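Local coordinates for hypothetical protein BP2299 (Bordetella pertussis Tohama I, PDB 2FQP), which is of unknown function but binds a zinc ion in a small double-stranded beta-helix domain of the cupin clan, at residues G29-H34 with E76-N81. Numbering follows the deposited sequence.
With ZN (zinc ion), chain E.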
# COMPACT_ATOMS: atom_id res chain seq x y z
N GLY A 29 10.73 10.64 -14.62
CA GLY A 29 9.99 11.67 -13.91
C GLY A 29 10.51 11.84 -12.50
O GLY A 29 11.21 10.98 -11.98
N GLU A 30 10.14 12.95 -11.87
CA GLU A 30 10.55 13.24 -10.47
C GLU A 30 9.48 13.97 -9.63
O GLU A 30 8.59 14.62 -10.15
CB GLU A 30 11.83 14.08 -10.46
CG GLU A 30 11.61 15.50 -10.96
CD GLU A 30 12.88 16.34 -11.03
OE1 GLU A 30 13.98 15.84 -10.65
OE2 GLU A 30 12.77 17.49 -11.51
N THR A 31 9.63 13.90 -8.31
CA THR A 31 8.76 14.63 -7.39
C THR A 31 9.01 16.11 -7.27
O THR A 31 8.07 16.88 -6.95
CB THR A 31 8.83 14.07 -5.95
OG1 THR A 31 10.21 13.99 -5.56
CG2 THR A 31 8.20 12.71 -5.89
N GLY A 32 10.27 16.50 -7.45
CA GLY A 32 10.80 17.78 -6.95
C GLY A 32 11.15 17.59 -5.49
O GLY A 32 10.68 16.64 -4.83
N TRP A 33 12.00 18.45 -4.98
CA TRP A 33 12.37 18.38 -3.58
C TRP A 33 11.14 18.64 -2.71
O TRP A 33 10.33 19.50 -3.00
CB TRP A 33 13.43 19.43 -3.25
CG TRP A 33 14.19 19.13 -1.99
CD1 TRP A 33 13.88 19.53 -0.73
CD2 TRP A 33 15.40 18.37 -1.90
NE1 TRP A 33 14.83 19.07 0.17
CE2 TRP A 33 15.78 18.37 -0.54
CE3 TRP A 33 16.21 17.73 -2.83
CZ2 TRP A 33 16.92 17.71 -0.09
CZ3 TRP A 33 17.37 17.08 -2.36
CH2 TRP A 33 17.69 17.08 -1.02
N HIS A 34 11.06 17.93 -1.61
CA HIS A 34 10.00 18.08 -0.63
C HIS A 34 10.47 17.58 0.75
O HIS A 34 11.46 16.84 0.85
CB HIS A 34 8.74 17.33 -1.09
CG HIS A 34 8.93 15.87 -1.30
ND1 HIS A 34 9.56 15.38 -2.42
CD2 HIS A 34 8.58 14.79 -0.55
CE1 HIS A 34 9.58 14.05 -2.36
NE2 HIS A 34 8.98 13.67 -1.25
N GLU A 76 13.92 14.60 3.76
CA GLU A 76 14.01 15.66 2.72
C GLU A 76 14.69 15.04 1.55
O GLU A 76 15.79 14.52 1.68
CB GLU A 76 14.81 16.87 3.20
CG GLU A 76 14.17 17.62 4.35
CD GLU A 76 14.48 19.13 4.34
OE1 GLU A 76 15.01 19.68 3.32
OE2 GLU A 76 14.18 19.76 5.37
N HIS A 77 14.03 15.05 0.40
CA HIS A 77 14.60 14.48 -0.80
C HIS A 77 13.85 14.82 -2.08
O HIS A 77 12.78 15.42 -2.05
CB HIS A 77 14.66 12.95 -0.67
CG HIS A 77 13.32 12.28 -0.52
ND1 HIS A 77 13.21 10.93 -0.26
CD2 HIS A 77 12.06 12.76 -0.59
CE1 HIS A 77 11.94 10.60 -0.20
NE2 HIS A 77 11.21 11.68 -0.38
N ASN A 78 14.46 14.43 -3.20
CA ASN A 78 13.88 14.43 -4.50
C ASN A 78 13.90 12.97 -4.94
O ASN A 78 14.87 12.26 -4.73
CB ASN A 78 14.64 15.30 -5.50
CG ASN A 78 14.03 15.24 -6.92
OD1 ASN A 78 12.82 15.24 -7.05
ND2 ASN A 78 14.88 15.15 -7.96
N VAL A 79 12.81 12.50 -5.53
CA VAL A 79 12.74 11.12 -5.94
C VAL A 79 12.53 11.07 -7.43
O VAL A 79 11.64 11.71 -7.92
CB VAL A 79 11.52 10.42 -5.29
CG1 VAL A 79 11.39 8.99 -5.76
CG2 VAL A 79 11.66 10.44 -3.79
N ILE A 80 13.30 10.24 -8.10
CA ILE A 80 13.35 10.17 -9.54
C ILE A 80 13.10 8.73 -10.00
O ILE A 80 13.62 7.78 -9.41
CB ILE A 80 14.73 10.63 -10.09
CG1 ILE A 80 14.95 12.13 -9.86
CG2 ILE A 80 14.89 10.36 -11.59
CD1 ILE A 80 16.42 12.53 -9.98
N ASN A 81 12.33 8.58 -11.07
CA ASN A 81 12.14 7.31 -11.75
C ASN A 81 13.13 7.23 -12.93
O ASN A 81 12.89 7.86 -13.96
CB ASN A 81 10.72 7.23 -12.31
CG ASN A 81 10.49 6.01 -13.13
OD1 ASN A 81 11.21 5.00 -13.02
ND2 ASN A 81 9.45 6.05 -13.97
ZN ZN E . 8.93 11.76 -0.58
O HOH W 1 6.70 11.65 -1.44
O HOH W 2 8.72 11.18 -2.76
O HOH W 3 8.47 9.78 -0.66
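His-34 (chi1 60°) and His-77 (chi1 62°) both hold CG between the backbone N and the carbonyl carbon, which bends the two rings toward each other so that both NE2 atoms reach one zinc ion. The metal lies 2.0 Å from His-34 NE2 and 2.3 Å from His-77 NE2; His-36 and three waters complete the site. Imidazole suits His-34 because it has two working nitrogens: while NE2 binds zinc, ND1 donates in the ring plane to Gly-32 O at 2.9 Å, fixing the ring's rotation. The histidine backbones form an antiparallel hydrogen-bonded pair, and Val-79 CG2 sits over the centre of the His-77 ring.

Where the strand pairing breaks, Thr-31 N still bonds to Val-79 O, while the Thr-31 hydroxyl, donating to Gly-32 O, replaces a backbone acceptor for Val-79 N at 3.0 Å. Gly-32 has a positive phi, easy without a side chain. Asn-78 carries acceptor and donor on one short amide: OD1 takes a weak bond from Gly-32 N, ND2 gives to Glu-30 OE1, met from above the carboxylate plane, and to Glu-53. Trp-33 offers a broad face and an N-H: His-77 CA makes a CH-pi contact 3.9 Å from its six-membered-ring centroid, and NE1 points almost straight to Glu-76 OE1.

The ND1 bond thus orients His-34 and leaves NE2 to coordinate zinc; the water-filled positions are consistent with sites open to exchange.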